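Local coordinates for organic hydroperoxide resistance protein (Elizabethkingia anophelis NUHP1, PDB 6D9N), which probably protects the bacterium from organic hydroperoxides by reducing them through a pair of redox-active cysteines, as in other members of the OsmC/Ohr family, at residues 56-59 with 60-64; 112-115 with 116-119; 65-68 with 69-73. One frame throughout, in Å; residues are numbered along the deposited sequence. Where two conformers were deposited one is given.

Contact 1 (56-59 with 60-64); sequences MLFA and AGYSA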
# COMPACT_ATOMS: atom_id res chain seq x y z
N MET B 56 4.10 7.15 -1.63
CA MET B 56 3.19 7.97 -0.84
C MET B 56 1.89 7.22 -0.56
O MET B 56 1.33 7.33 0.55
CB MET B 56 2.93 9.27 -1.61
CG MET B 56 2.10 10.27 -0.80
SD MET B 56 1.61 11.71 -1.78
CE MET B 56 3.23 12.42 -2.21
N LEU B 57 1.40 6.46 -1.53
CA LEU B 57 0.21 5.64 -1.30
C LEU B 57 0.49 4.58 -0.25
O LEU B 57 -0.40 4.24 0.55
CB LEU B 57 -0.27 5.02 -2.62
CG LEU B 57 -0.93 6.00 -3.57
CD1 LEU B 57 -0.99 5.42 -5.00
CD2 LEU B 57 -2.30 6.40 -3.09
N PHE B 58 1.70 4.02 -0.24
CA PHE B 58 2.05 3.05 0.78
C PHE B 58 2.11 3.67 2.17
O PHE B 58 1.63 3.07 3.14
CB PHE B 58 3.39 2.36 0.43
CG PHE B 58 3.59 1.07 1.19
CD1 PHE B 58 2.83 -0.06 0.91
CD2 PHE B 58 4.55 0.97 2.18
CE1 PHE B 58 2.98 -1.25 1.63
CE2 PHE B 58 4.71 -0.24 2.88
CZ PHE B 58 3.95 -1.33 2.57
N ALA B 59 2.69 4.86 2.28
CA ALA B 59 2.73 5.56 3.56
C ALA B 59 1.32 5.88 4.04
O ALA B 59 0.99 5.70 5.22
CB ALA B 59 3.53 6.85 3.42
N ALA B 60 0.46 6.37 3.13
CA ALA B 60 -0.92 6.70 3.49
C ALA B 60 -1.68 5.44 3.91
O ALA B 60 -2.37 5.42 4.96
CB ALA B 60 -1.59 7.38 2.30
N GLY B 61 -1.55 4.37 3.12
CA GLY B 61 -2.25 3.14 3.44
C GLY B 61 -1.76 2.52 4.74
O GLY B 61 -2.57 2.00 5.52
N TYR B 62 -0.44 2.49 4.95
CA TYR B 62 0.08 1.84 6.15
C TYR B 62 -0.33 2.63 7.40
O TYR B 62 -0.76 2.06 8.41
CB TYR B 62 1.59 1.68 6.04
CG TYR B 62 2.17 0.52 6.85
CD1 TYR B 62 3.41 -0.04 6.48
CD2 TYR B 62 1.54 -0.01 7.99
CE1 TYR B 62 3.97 -1.08 7.20
CE2 TYR B 62 2.09 -1.08 8.70
CZ TYR B 62 3.31 -1.58 8.31
OH TYR B 62 3.92 -2.61 9.01
N SER B 63 -0.17 3.95 7.37
CA SER B 63 -0.58 4.75 8.52
C SER B 63 -2.06 4.54 8.83
O SER B 63 -2.41 4.36 10.00
CB SER B 63 -0.24 6.23 8.32
OG SER B 63 -1.00 6.81 7.29
N ALA B 64 -2.91 4.50 7.81
CA ALA B 64 -4.33 4.26 8.04
C ALA B 64 -4.61 2.84 8.52
O ALA B 64 -5.45 2.64 9.42
CB ALA B 64 -5.10 4.56 6.76
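Phe58 and Tyr62, one helical turn apart, lie side by side and point the same way from helix 54-77, each with CG anti to the backbone N (chi1 -162° and -154°). Because their rings are rotated differently about the CB-CG bond, the edge of Tyr62 is turned toward the face of Phe58 in an offset edge-to-face pair, centroids 5.8 Å apart and planes at 74°. The closest approach is between Phe58 CE2 and Tyr62 CD1, 3.8 Å.

Beneath the rings the backbone satisfies itself in alpha-helical i to i+4 fashion. Ala60 N donates to Met56 O, Gly61 N to Leu57 O at 2.8 Å, and Tyr62 N to Phe58 O, also at 2.8 Å. Ala59 O takes Ser63 N at 3.0 Å and may take a second donor. Ser63 OG, placed between its own backbone N and carbonyl carbon, curls back over the preceding turn, 3.1 Å from Ala59 O and 3.0 Å from Ala60 O. Its one proton lies within reach of both oxygens, and either way a carbonyl of the same helix answers the buried hydroxyl. The phenol of Tyr62 reaches further, OH bonding to Ser132 OG on helix 130-135, while upstream Met56 N meets Asn53 OD1 near the start of the helix.

Other faces of these turns meet the second subunit: Leu57 packs on its Gly61, and Ala60 on its Val27. Tyr131 adds a ring to both aromatics, and Tyr131 of the second subunit meets Phe58 edge-to-face. Such an aromatic cluster on a long central helix, shared between two subunits, is in keeping with the intertwined dimer of the OsmC/Ohr fold.

Contact 2 (112-115 with 116-119); sequences GVTI and EEAQ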
# COMPACT_ATOMS: atom_id res chain seq x y z
N GLY B 112 -3.15 9.58 26.97
CA GLY B 112 -3.93 9.21 28.14
C GLY B 112 -3.69 7.82 28.68
O GLY B 112 -4.42 7.41 29.60
N VAL B 113 -2.69 7.10 28.20
CA VAL B 113 -2.38 5.78 28.71
C VAL B 113 -0.95 5.78 29.24
O VAL B 113 -0.15 6.68 28.94
CB VAL B 113 -2.56 4.69 27.64
CG1 VAL B 113 -3.95 4.72 27.07
CG2 VAL B 113 -1.52 4.85 26.49
N THR B 114 -0.62 4.75 30.01
CA THR B 114 0.76 4.59 30.46
C THR B 114 1.60 3.98 29.33
O THR B 114 1.07 3.43 28.35
CB THR B 114 0.83 3.63 31.65
OG1 THR B 114 0.53 2.31 31.18
CG2 THR B 114 -0.13 4.04 32.78
N ILE B 115 2.93 4.06 29.47
CA ILE B 115 3.76 3.50 28.40
C ILE B 115 3.61 1.98 28.31
O ILE B 115 3.69 1.42 27.21
CB ILE B 115 5.23 3.96 28.48
CG1 ILE B 115 5.86 3.96 27.07
CG2 ILE B 115 6.05 3.06 29.38
CD1 ILE B 115 5.23 5.03 26.13
N GLU B 116 3.41 1.29 29.43
CA GLU B 116 3.19 -0.15 29.35
C GLU B 116 1.92 -0.46 28.58
O GLU B 116 1.89 -1.37 27.75
CB GLU B 116 3.11 -0.75 30.76
CG GLU B 116 4.46 -0.75 31.45
CD GLU B 116 4.37 -1.11 32.94
OE1 GLU B 116 3.29 -1.52 33.42
OE2 GLU B 116 5.40 -0.97 33.62
N GLU B 117 0.85 0.28 28.83
CA GLU B 117 -0.38 0.08 28.07
C GLU B 117 -0.16 0.38 26.59
O GLU B 117 -0.61 -0.37 25.71
CB GLU B 117 -1.47 1.00 28.63
CG GLU B 117 -1.96 0.52 30.00
CD GLU B 117 -2.80 1.51 30.76
OE1 GLU B 117 -2.77 2.73 30.47
OE2 GLU B 117 -3.52 1.05 31.69
N ALA B 118 0.53 1.49 26.30
CA ALA B 118 0.79 1.85 24.91
C ALA B 118 1.57 0.77 24.18
O ALA B 118 1.26 0.45 23.02
CB ALA B 118 1.55 3.18 24.87
N GLN B 119 2.59 0.22 24.84
CA GLN B 119 3.38 -0.84 24.23
C GLN B 119 2.54 -2.09 23.98
O GLN B 119 2.66 -2.72 22.92
CB GLN B 119 4.57 -1.17 25.13
CG GLN B 119 5.62 -0.10 25.07
CD GLN B 119 6.62 -0.16 26.21
OE1 GLN B 119 6.49 -0.97 27.13
NE2 GLN B 119 7.63 0.70 26.16
O HOH W 1 -4.40 4.61 31.63
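A capping box opens helix 115-128, with Thr114 as the N-cap and Glu117 three residues on, each side chain bonding to the other's backbone. Thr114 OG1 accepts from Glu117 N at 3.1 Å, and the bond is nearly straight (167°). The hydroxyl is brought there by a first torsion of 70°, which sets OG1 between the backbone N and the carbonyl carbon and leaves CG2 to lie by the carboxylate. In return Glu117 OE1 receives Thr114 N at 3.0 Å; the donor comes to the anti side of the carboxylate and sits 32° out of its plane. The glutamate chain, extended beyond CG, carries OE1 back to that amide, and on the way its CG passes 3.3 Å from Thr114 OG1.

This reciprocal pair supplies acceptors to two amides at the very start of the helix, where no preceding turn can do so, and the negative carboxylate there would be expected to suit the helix dipole. OE1 is gripped a second time by a water, which donates to it at 2.7 Å and makes a weak bond to Gly112 O. The regular pattern then takes over, Ala118 N bonding to Thr114 O and Gln119 N to Ile115 O.

Side-chain packing flanks the box. Val113 CB rests 3.4 Å from Glu117 OE1, while its CG2 branch makes an apolar contact with Ala118 CB at 3.9 Å. Ile115 runs across Gln119, CG1 being 3.8 Å from NE2. Val113 continues inward to Ile79 and Thr81, its carbonyl takes Asn147 ND2, and Ala118 packs on Val145 of strand 141-146, whereas Thr114, Ile115 and Glu116 are exposed.

Contact 3 (65-68 with 69-73); sequences CFDS and ALNLV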
# COMPACT_ATOMS: atom_id res chain seq x y z
N CYS B 65 -3.96 1.83 7.94
CA CYS B 65 -4.13 0.45 8.38
C CYS B 65 -3.75 0.31 9.84
O CYS B 65 -4.48 -0.28 10.65
CB CYS B 65 -3.23 -0.45 7.51
SG CYS B 65 -3.38 -2.23 7.92
N PHE B 66 -2.61 0.86 10.20
CA PHE B 66 -2.14 0.69 11.57
C PHE B 66 -3.04 1.44 12.55
O PHE B 66 -3.38 0.91 13.62
CB PHE B 66 -0.66 1.08 11.66
CG PHE B 66 -0.02 0.57 12.92
CD1 PHE B 66 0.61 -0.68 12.92
CD2 PHE B 66 -0.09 1.27 14.11
CE1 PHE B 66 1.20 -1.17 14.04
CE2 PHE B 66 0.49 0.74 15.25
CZ PHE B 66 1.13 -0.48 15.23
N ASP B 67 -3.44 2.68 12.21
CA ASP B 67 -4.34 3.41 13.10
C ASP B 67 -5.68 2.70 13.24
O ASP B 67 -6.24 2.64 14.35
CB ASP B 67 -4.56 4.84 12.61
CG ASP B 67 -5.15 5.71 13.72
OD1 ASP B 67 -4.50 5.82 14.78
OD2 ASP B 67 -6.28 6.22 13.55
N SER B 68 -6.21 2.13 12.15
CA SER B 68 -7.47 1.39 12.23
C SER B 68 -7.33 0.17 13.14
O SER B 68 -8.17 -0.08 14.02
CB SER B 68 -7.89 0.97 10.83
OG SER B 68 -9.09 0.24 10.90
N ALA B 69 -6.25 -0.59 12.97
CA ALA B 69 -6.01 -1.77 13.80
C ALA B 69 -5.83 -1.38 15.25
O ALA B 69 -6.38 -2.02 16.16
CB ALA B 69 -4.76 -2.50 13.29
N LEU B 70 -5.09 -0.29 15.51
CA LEU B 70 -4.88 0.20 16.87
C LEU B 70 -6.21 0.56 17.53
O LEU B 70 -6.44 0.23 18.70
CB LEU B 70 -3.93 1.39 16.77
CG LEU B 70 -3.59 2.05 18.11
CD1 LEU B 70 -2.95 1.07 19.07
CD2 LEU B 70 -2.68 3.22 17.82
N ASN B 71 -7.10 1.23 16.79
CA ASN B 71 -8.39 1.58 17.37
C ASN B 71 -9.25 0.36 17.60
O ASN B 71 -9.99 0.31 18.61
CB ASN B 71 -9.04 2.68 16.54
CG ASN B 71 -8.48 4.02 16.89
OD1 ASN B 71 -9.05 4.74 17.72
ND2 ASN B 71 -7.30 4.33 16.40
N LEU B 72 -9.17 -0.65 16.74
CA LEU B 72 -9.91 -1.88 17.02
C LEU B 72 -9.43 -2.54 18.31
O LEU B 72 -10.23 -3.02 19.13
CB LEU B 72 -9.77 -2.82 15.82
CG LEU B 72 -10.57 -4.11 15.95
CD1 LEU B 72 -12.09 -3.87 16.21
CD2 LEU B 72 -10.35 -4.92 14.66
N VAL B 73 -8.11 -2.59 18.49
CA VAL B 73 -7.53 -3.18 19.69
C VAL B 73 -7.96 -2.39 20.93
O VAL B 73 -8.33 -2.96 21.96
CB VAL B 73 -6.00 -3.24 19.54
CG1 VAL B 73 -5.29 -3.56 20.87
CG2 VAL B 73 -5.62 -4.26 18.48
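Asn71 reaches back over one turn of helix 54-77 to Asp67 and grips its carbonyl oxygen twice. Asn71 ND2 donates to Asp67 O at 2.9 Å in an almost straight bond (173°), with the oxygen close to the plane of the amide, and Asn71 N makes the ordinary helical bond to the same atom, also at 2.9 Å. The two donors arrive from opposite faces of the carbonyl plane. A chi1 of -81°, with CG anti to the carbonyl carbon, swings the amide toward the preceding turn. The carboxylate of Asp67 crosses this amide with the planes 64° apart, ND2 standing 3.6 Å from OD1. Both groups are tied to Thr84: Asp67 OD1 and Asn71 ND2 each bond to its OG1, so the threonine links the two side chains.

The tightly packed part belongs to the buried residues. Ala69 N bonds to Cys65 O and Leu70 N to Phe66 O, and the side chains on this part are enclosed by the fold, Ala69 by Val128 of helix 115-128 and Leu70 by Thr84 and Ile110. Leu72 carries the open side: its N bonds to Ser68 O at 3.0 Å, and its CB lies 3.6 Å from the same oxygen, but the residue is exposed to solvent. Ser68 is intermediate, partly exposed at the boundary with the second subunit.

At the start of this stretch Cys65, modelled in two conformers, forms a disulfide with Cys129, and a thiocyanate ion lies about 4 Å from its side chain. A paired cysteine on the central helix, near the subunit interface, is consistent with the two-cysteine peroxidase site of Ohr proteins.

In the fold
Followed from the N terminus, the chain first runs through the strands of the 11-38 sheet and then enters helix 54-77, which carries contact 1 and, directly after it, contact 3, their centres 13 Å apart. Both are local turns of one helix and both touch the second subunit. The chain next forms strands 85-94 and 100-109, against which that helix packs, and reaches contact 2 at the start of helix 115-128. None of the three closes a long loop; they follow in series without nesting or crossing. Contact 2 lies 15 Å from contact 3 between centres, and helix 115-128 leads from it toward Cys129, whose disulfide to Cys65 ties helix 54-77 to the end remote from contact 2.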